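Local coordinates for protein echicetin A-chain (Echis carinatus, PDB 1OZ7) that binds the platelet receptor GPIbalpha, alone inhibiting platelet aggregation, but promoting aggregation and signal transduction when the receptor and IgM kappa are both bound, at residues Lys21-Asp24 / Glu25-Phe29; Ser7-Val11 / Tyr12-Leu16; Arg72-Glu75 / Gln76-Ser79. All coordinates share one frame; numbering follows the deposited sequence.

Interaction 1. Residues Lys21-Asp24 / Glu25-Phe29; sequences KTWD and EAEKF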
loop_
_atom_site.group_PDB
_atom_site.type_symbol
_atom_site.label_atom_id
_atom_site.label_comp_id
_atom_site.label_asym_id
_atom_site.label_seq_id
_atom_site.Cartn_x
_atom_site.Cartn_y
_atom_site.Cartn_z
ATOM N N LYS A 21 13.179 -16.603 8.848
ATOM C CA LYS A 21 14.243 -16.087 8.001
ATOM C C LYS A 21 13.824 -14.778 7.358
ATOM O O LYS A 21 12.670 -14.347 7.458
ATOM C CB LYS A 21 14.610 -17.070 6.878
ATOM C CG LYS A 21 15.094 -18.452 7.318
ATOM C CD LYS A 21 15.685 -19.202 6.118
ATOM C CE LYS A 21 15.841 -20.701 6.376
ATOM N NZ LYS A 21 16.768 -21.040 7.493
ATOM N N THR A 22 14.797 -14.179 6.688
ATOM C CA THR A 22 14.680 -12.938 5.939
ATOM C C THR A 22 14.014 -13.300 4.600
ATOM O O THR A 22 14.108 -14.452 4.175
ATOM C CB THR A 22 16.116 -12.393 5.676
ATOM O OG1 THR A 22 16.590 -11.680 6.827
ATOM C CG2 THR A 22 16.146 -11.496 4.459
ATOM N N TRP A 23 13.355 -12.346 3.933
ATOM C CA TRP A 23 12.718 -12.627 2.627
ATOM C C TRP A 23 13.750 -13.329 1.767
ATOM O O TRP A 23 13.524 -14.443 1.304
ATOM C CB TRP A 23 12.282 -11.325 1.926
ATOM C CG TRP A 23 11.718 -11.406 0.456
ATOM C CD1 TRP A 23 10.482 -10.974 0.038
ATOM C CD2 TRP A 23 12.441 -11.718 -0.760
ATOM N NE1 TRP A 23 10.401 -10.972 -1.336
ATOM C CE2 TRP A 23 11.587 -11.423 -1.849
ATOM C CE3 TRP A 23 13.725 -12.205 -1.034
ATOM C CZ2 TRP A 23 11.981 -11.597 -3.179
ATOM C CZ3 TRP A 23 14.115 -12.376 -2.364
ATOM C CH2 TRP A 23 13.246 -12.072 -3.413
ATOM N N ASP A 24 14.889 -12.657 1.588
ATOM C CA ASP A 24 16.003 -13.140 0.778
ATOM C C ASP A 24 16.484 -14.545 1.083
ATOM O O ASP A 24 16.677 -15.352 0.171
ATOM C CB ASP A 24 17.197 -12.193 0.908
ATOM C CG ASP A 24 16.924 -10.821 0.336
ATOM O OD1 ASP A 24 17.858 -9.990 0.335
ATOM O OD2 ASP A 24 15.784 -10.571 -0.109
ATOM N N GLU A 25 16.692 -14.837 2.361
ATOM C CA GLU A 25 17.188 -16.148 2.762
ATOM C C GLU A 25 16.140 -17.240 2.610
ATOM O O GLU A 25 16.451 -18.353 2.203
ATOM C CB GLU A 25 17.706 -16.085 4.204
ATOM C CG GLU A 25 18.855 -15.088 4.391
ATOM C CD GLU A 25 19.227 -14.888 5.854
ATOM O OE1 GLU A 25 18.306 -14.711 6.683
ATOM O OE2 GLU A 25 20.440 -14.896 6.174
ATOM N N ALA A 26 14.893 -16.924 2.927
ATOM C CA ALA A 26 13.829 -17.903 2.797
ATOM C C ALA A 26 13.651 -18.222 1.315
ATOM O O ALA A 26 13.497 -19.384 0.929
ATOM C CB ALA A 26 12.530 -17.351 3.386
ATOM N N GLU A 27 13.681 -17.177 0.492
ATOM C CA GLU A 27 13.535 -17.324 -0.950
ATOM C C GLU A 27 14.649 -18.234 -1.433
ATOM O O GLU A 27 14.408 -19.208 -2.150
ATOM C CB GLU A 27 13.621 -15.949 -1.627
ATOM C CG GLU A 27 13.740 -15.953 -3.159
ATOM C CD GLU A 27 12.567 -16.618 -3.880
ATOM O OE1 GLU A 27 11.399 -16.403 -3.479
ATOM O OE2 GLU A 27 12.815 -17.345 -4.867
ATOM N N LYS A 28 15.870 -17.925 -1.010
ATOM C CA LYS A 28 17.035 -18.714 -1.397
ATOM C C LYS A 28 16.851 -20.161 -0.957
ATOM O O LYS A 28 17.105 -21.098 -1.712
ATOM C CB LYS A 28 18.302 -18.121 -0.770
ATOM C CG LYS A 28 19.583 -18.829 -1.176
ATOM C CD LYS A 28 19.747 -18.846 -2.691
ATOM C CE LYS A 28 20.971 -19.647 -3.109
ATOM N NZ LYS A 28 21.023 -19.875 -4.586
ATOM N N PHE A 29 16.399 -20.331 0.276
ATOM C CA PHE A 29 16.169 -21.650 0.835
ATOM C C PHE A 29 15.218 -22.475 -0.039
ATOM O O PHE A 29 15.486 -23.640 -0.327
ATOM C CB PHE A 29 15.618 -21.485 2.251
ATOM C CG PHE A 29 15.187 -22.768 2.902
ATOM C CD1 PHE A 29 13.968 -23.354 2.581
ATOM C CD2 PHE A 29 15.991 -23.381 3.854
ATOM C CE1 PHE A 29 13.559 -24.521 3.196
ATOM C CE2 PHE A 29 15.581 -24.559 4.475
ATOM C CZ PHE A 29 14.362 -25.123 4.139
#

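Interaction 2. Residues Ser7-Val11 / Tyr12-Leu16; sequences SSNGV and YCYML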
loop_
_atom_site.group_PDB
_atom_site.type_symbol
_atom_site.label_atom_id
_atom_site.label_comp_id
_atom_site.label_asym_id
_atom_site.label_seq_id
_atom_site.Cartn_x
_atom_site.Cartn_y
_atom_site.Cartn_z
ATOM N N SER A 7 2.692 -30.762 0.435
ATOM C CA SER A 7 1.304 -30.887 0.006
ATOM C C SER A 7 1.126 -30.467 -1.445
ATOM O O SER A 7 1.935 -29.715 -1.991
ATOM C CB SER A 7 0.397 -30.048 0.904
ATOM O OG SER A 7 0.393 -30.570 2.215
ATOM N N SER A 8 0.054 -30.945 -2.060
ATOM C CA SER A 8 -0.221 -30.635 -3.457
ATOM C C SER A 8 -1.508 -29.849 -3.722
ATOM O O SER A 8 -2.532 -30.031 -3.055
ATOM C CB SER A 8 -0.247 -31.930 -4.270
ATOM O OG SER A 8 -0.543 -31.661 -5.632
ATOM N N ASN A 9 -1.437 -28.966 -4.710
ATOM C CA ASN A 9 -2.579 -28.154 -5.112
ATOM C C ASN A 9 -2.283 -27.657 -6.515
ATOM O O ASN A 9 -1.168 -27.209 -6.792
ATOM C CB ASN A 9 -2.772 -26.955 -4.176
ATOM C CG ASN A 9 -3.926 -26.064 -4.607
ATOM O OD1 ASN A 9 -5.091 -26.341 -4.316
ATOM N ND2 ASN A 9 -3.608 -24.998 -5.333
ATOM N N GLY A 10 -3.271 -27.742 -7.399
ATOM C CA GLY A 10 -3.062 -27.304 -8.766
ATOM C C GLY A 10 -1.736 -27.839 -9.277
ATOM O O GLY A 10 -0.896 -27.086 -9.755
ATOM N N VAL A 11 -1.539 -29.148 -9.160
ATOM C CA VAL A 11 -0.306 -29.787 -9.605
ATOM C C VAL A 11 0.953 -29.006 -9.216
ATOM O O VAL A 11 1.891 -28.870 -10.005
ATOM C CB VAL A 11 -0.305 -30.017 -11.139
ATOM C CG1 VAL A 11 -0.164 -28.687 -11.888
ATOM C CG2 VAL A 11 0.825 -30.968 -11.515
ATOM N N TYR A 12 0.957 -28.485 -7.992
ATOM C CA TYR A 12 2.093 -27.746 -7.450
ATOM C C TYR A 12 2.343 -28.331 -6.072
ATOM O O TYR A 12 1.415 -28.828 -5.435
ATOM C CB TYR A 12 1.753 -26.263 -7.310
ATOM C CG TYR A 12 2.217 -25.384 -8.446
ATOM C CD1 TYR A 12 3.561 -25.049 -8.592
ATOM C CD2 TYR A 12 1.307 -24.865 -9.364
ATOM C CE1 TYR A 12 3.990 -24.213 -9.625
ATOM C CE2 TYR A 12 1.723 -24.031 -10.400
ATOM C CZ TYR A 12 3.064 -23.709 -10.525
ATOM O OH TYR A 12 3.473 -22.886 -11.552
ATOM N N CYS A 13 3.588 -28.278 -5.612
ATOM C CA CYS A 13 3.942 -28.791 -4.295
ATOM C C CYS A 13 4.198 -27.607 -3.386
ATOM O O CYS A 13 4.837 -26.643 -3.795
ATOM C CB CYS A 13 5.193 -29.661 -4.376
ATOM S SG CYS A 13 4.998 -31.125 -5.448
ATOM N N TYR A 14 3.699 -27.687 -2.153
ATOM C CA TYR A 14 3.841 -26.608 -1.182
ATOM C C TYR A 14 4.226 -27.097 0.197
ATOM O O TYR A 14 3.737 -28.130 0.663
ATOM C CB TYR A 14 2.519 -25.857 -0.978
ATOM C CG TYR A 14 1.826 -25.320 -2.203
ATOM C CD1 TYR A 14 1.359 -26.173 -3.201
ATOM C CD2 TYR A 14 1.574 -23.952 -2.331
ATOM C CE1 TYR A 14 0.652 -25.674 -4.293
ATOM C CE2 TYR A 14 0.874 -23.447 -3.416
ATOM C CZ TYR A 14 0.414 -24.310 -4.391
ATOM O OH TYR A 14 -0.287 -23.806 -5.458
ATOM N N MET A 15 5.075 -26.329 0.867
ATOM C CA MET A 15 5.430 -26.656 2.228
ATOM C C MET A 15 5.703 -25.404 3.042
ATOM O O MET A 15 6.376 -24.478 2.592
ATOM C CB MET A 15 6.636 -27.578 2.298
ATOM C CG MET A 15 6.994 -27.926 3.731
ATOM S SD MET A 15 7.994 -29.407 3.863
ATOM C CE MET A 15 7.136 -30.283 5.207
ATOM N N LEU A 16 5.153 -25.385 4.245
ATOM C CA LEU A 16 5.346 -24.280 5.161
ATOM C C LEU A 16 6.496 -24.682 6.065
ATOM O O LEU A 16 6.517 -25.788 6.583
ATOM C CB LEU A 16 4.085 -24.064 5.989
HETATM O O HOH W 1 3.120 -29.821 3.153
#

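Interaction 3. Residues Arg72-Glu75 / Gln76-Ser79; sequences RSKE and QHCS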
loop_
_atom_site.group_PDB
_atom_site.type_symbol
_atom_site.label_atom_id
_atom_site.label_comp_id
_atom_site.label_asym_id
_atom_site.label_seq_id
_atom_site.Cartn_x
_atom_site.Cartn_y
_atom_site.Cartn_z
ATOM N N ARG A 72 9.865 -4.353 -6.940
ATOM C CA ARG A 72 10.720 -4.378 -8.121
ATOM C C ARG A 72 11.768 -3.285 -8.128
ATOM O O ARG A 72 12.642 -3.265 -8.990
ATOM C CB ARG A 72 9.872 -4.265 -9.385
ATOM C CG ARG A 72 8.838 -5.365 -9.536
ATOM C CD ARG A 72 7.993 -5.159 -10.779
ATOM N NE ARG A 72 7.035 -6.241 -10.957
ATOM C CZ ARG A 72 6.130 -6.288 -11.928
ATOM N NH1 ARG A 72 6.054 -5.305 -12.817
ATOM N NH2 ARG A 72 5.299 -7.321 -12.010
ATOM N N SER A 73 11.680 -2.381 -7.162
ATOM C CA SER A 73 12.615 -1.269 -7.066
ATOM C C SER A 73 12.643 -0.487 -8.381
ATOM O O SER A 73 13.703 -0.241 -8.943
ATOM C CB SER A 73 14.005 -1.794 -6.730
ATOM O OG SER A 73 13.963 -2.574 -5.548
ATOM N N LYS A 74 11.459 -0.112 -8.858
ATOM C CA LYS A 74 11.301 0.647 -10.097
ATOM C C LYS A 74 10.540 1.931 -9.793
ATOM O O LYS A 74 9.886 2.496 -10.668
ATOM C CB LYS A 74 10.510 -0.164 -11.124
ATOM C CG LYS A 74 11.285 -1.265 -11.831
ATOM C CD LYS A 74 10.335 -2.213 -12.566
ATOM C CE LYS A 74 9.410 -1.476 -13.542
ATOM N NZ LYS A 74 10.139 -0.845 -14.681
ATOM N N GLU A 75 10.633 2.385 -8.548
ATOM C CA GLU A 75 9.939 3.591 -8.104
ATOM C C GLU A 75 9.987 4.756 -9.087
ATOM O O GLU A 75 8.960 5.361 -9.379
ATOM C CB GLU A 75 10.488 4.054 -6.750
ATOM C CG GLU A 75 10.434 2.992 -5.655
ATOM C CD GLU A 75 11.537 1.951 -5.791
ATOM O OE1 GLU A 75 11.449 0.908 -5.108
ATOM O OE2 GLU A 75 12.494 2.181 -6.569
ATOM N N GLN A 76 11.169 5.074 -9.603
ATOM C CA GLN A 76 11.289 6.199 -10.525
ATOM C C GLN A 76 10.509 6.010 -11.815
ATOM O O GLN A 76 10.360 6.945 -12.594
ATOM C CB GLN A 76 12.762 6.494 -10.849
ATOM C CG GLN A 76 13.540 5.364 -11.509
ATOM C CD GLN A 76 14.073 4.342 -10.516
ATOM O OE1 GLN A 76 14.932 3.523 -10.853
ATOM N NE2 GLN A 76 13.562 4.382 -9.287
ATOM N N HIS A 77 9.999 4.807 -12.037
ATOM C CA HIS A 77 9.233 4.526 -13.240
ATOM C C HIS A 77 7.760 4.342 -12.885
ATOM O O HIS A 77 6.892 4.295 -13.764
ATOM C CB HIS A 77 9.768 3.263 -13.914
ATOM C CG HIS A 77 11.254 3.271 -14.117
ATOM N ND1 HIS A 77 12.106 2.444 -13.415
ATOM C CD2 HIS A 77 12.038 4.021 -14.926
ATOM C CE1 HIS A 77 13.352 2.685 -13.781
ATOM N NE2 HIS A 77 13.340 3.638 -14.697
ATOM N N CYS A 78 7.494 4.254 -11.584
ATOM C CA CYS A 78 6.144 4.050 -11.072
ATOM C C CYS A 78 5.659 5.241 -10.245
ATOM O O CYS A 78 4.990 5.068 -9.226
ATOM C CB CYS A 78 6.119 2.780 -10.224
ATOM S SG CYS A 78 6.730 1.290 -11.090
ATOM N N SER A 79 5.991 6.445 -10.698
ATOM C CA SER A 79 5.615 7.669 -9.998
ATOM C C SER A 79 4.105 7.866 -9.882
ATOM O O SER A 79 3.404 7.949 -10.887
ATOM C CB SER A 79 6.235 8.878 -10.701
ATOM O OG SER A 79 5.904 10.081 -10.032
#

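Interaction 1. Residues Lys21-Asp24 / Glu25-Phe29
Trp-23 and Glu-27, one turn apart at the start of helix 23-33, illustrate how a helix lines up its side chains. In both, CG stands anti to the backbone N, and the two groups run side by side in the same direction. The CB of Glu-27 lies obliquely against the indole, 3.7 Å from CZ3 of Trp-23, and its CG continues along the same six-membered ring. Beyond a bend at chi2 the carboxylate heads for His-38, the backbone N of Leu-39 and a polar side chain of the partner subunit; its plane stands 43° from that of the indole.

Lys-21 takes a different course. Still on the strand before the helix, it passes with its methylenes over Ala-26, CB to CB 4.1 Å, and crosses Phe-29 at about a right angle, its CE 3.7 Å from CD2 of Phe-29. The phenyl ring also makes edge-to-face stacks with Phe-17 and Phe-123, seating this helix of the C-type lectin fold against strands 12-21 and 121-127. Thr-22, at the N-cap position, makes no capping bond with its side chain; its CB lies 3.3 Å from OE1 of Glu-25. The first turn is closed by the N-H of Ala-26, which reaches O of Thr-22 at 2.9 Å, nearly straight at 168°.

Chemically, Lys-21 and Glu-27 touch their neighbours across this contact through methylenes, while the Glu-27 carboxylate spends its polarity on partners beyond it. NZ of Lys-21 stays 6.6 Å from OE1 of Glu-25, so attraction between them is probably modest, while the acidic groups in the first turn are likely to suit the helix dipole.

Interaction 2. Residues Ser7-Val11 / Tyr12-Leu16
In the N-terminal beta hairpin, Tyr-14 meets Ser-7 and Asn-9 with the edge of its ring, the carbonyl oxygens of both residues lying near the ring plane; the O of Asn-9 is 3.5 Å from CE1 of Tyr-14. The amide of Asn-9 stands steeply to that ring, the planes 74° apart, with CB of Asn-9 close to CE1 and ND2 3.5 Å from OH of Tyr-14. The hydroxyl is hydrogen-bonded to Glu-47. The Tyr-12 ring has the O of Gly-10 placed obliquely, 3.2 Å from CD2, and enters a cation-pi contact with Lys-126.

Such a hairpin is found in long-form C-type lectin-like domains. Strands 7-9 and 12-16 run antiparallel around Gly-10 and Val-11, both of which have positive phi. Ser-7 with Tyr-14 and Asn-9 with Tyr-12 are hydrogen-bonded pairs, although the bond from N of Tyr-12 to O of Asn-9 is weak, bent to 128°. Between them lies the non-hydrogen-bonded pair of Ser-8 and Cys-13, where CA of Ser-8 makes a CA-H...O contact of 3.1 Å with O of Tyr-12. The face carrying Ser-7, Asn-9, Tyr-12 and Tyr-14 has helix 45-58 packed on Ser-7 and Asn-9; on the other, the disulfide from Cys-13 to Cys-2 fastens the N terminus.

The open end of the hairpin is sealed twice: N of Ser-7 donates to O of Tyr-14 at 2.8 Å, and a water, 3.0 Å from OG of Ser-7, accepts from that hydroxyl and donates to the same O of Tyr-14.

Interaction 3. Residues Arg72-Glu75 / Gln76-Ser79
Lys-74 and His-77 are brought together by a side chain that doubles back: the lysine runs extended through chi2 and then bends at both chi3 (55°) and chi4 (66°), returning its NZ to within 4.0 Å of ND1 of His-77. The two side chains cross at about a right angle. CB of Lys-74 sits at the edge of the imidazole, in its plane, 3.8 Å from ND1 of His-77, while CG of the adjoining Gln-76 lies over one face, offset toward the rim. Gln-76 holds its CG between the backbone N and the carbonyl carbon, and a further bend carries the amide back over Glu-75. There NE2 of Gln-76 comes 3.7 Å from OE2 of Glu-75, the amide and carboxylate planes 32° apart.

Beneath these side chains the backbone makes a short 3-10 turn. The carbonyl O of Lys-74 accepts from N of His-77 at 2.7 Å and more weakly from N of Cys-78. The latter N-H also reaches O of Glu-75 at 2.9 Å, from well above the carbonyl plane. SG of Cys-78 turns in toward the lysine, 3.4 Å from O of Lys-74.

This segment belongs to the long loop between strands 64-71 and 100-104, which in snaclecs carries the dimer contacts. Cys-78 forms a disulfide with the beta subunit, Lys-74 N bonds to a polar side chain of that subunit, and Arg-72 makes backbone hydrogen bonds to it.

The local side-chain contacts are thus loose and largely exposed, whereas N of Cys-78, bonded to O of Glu-75 and weakly to O of Lys-74, ties to the turn the backbone of the residue whose sulfur joins the chains; the ammonium beside His-77 would tend to disfavour a protonated imidazole.

In the fold
From the N terminus the three contacts follow in series, each within one continuous segment, so none nests in or crosses another. Interaction 2 closes the tight hairpin turn between strands 7-9 and 12-21 at the outer edge of the four-stranded sheet. Strand 12-21 then leads directly into interaction 1, its centre about 19 Å from that of interaction 2, where the first turn of helix 23-33 closes and packs against strand 121-127 of the same sheet. Interaction 3 comes much later, in the loop that leaves strand 64-71; its centre lies about 32 Å from that of interaction 2, across the chain's centre, and it ties the domain to the beta subunit.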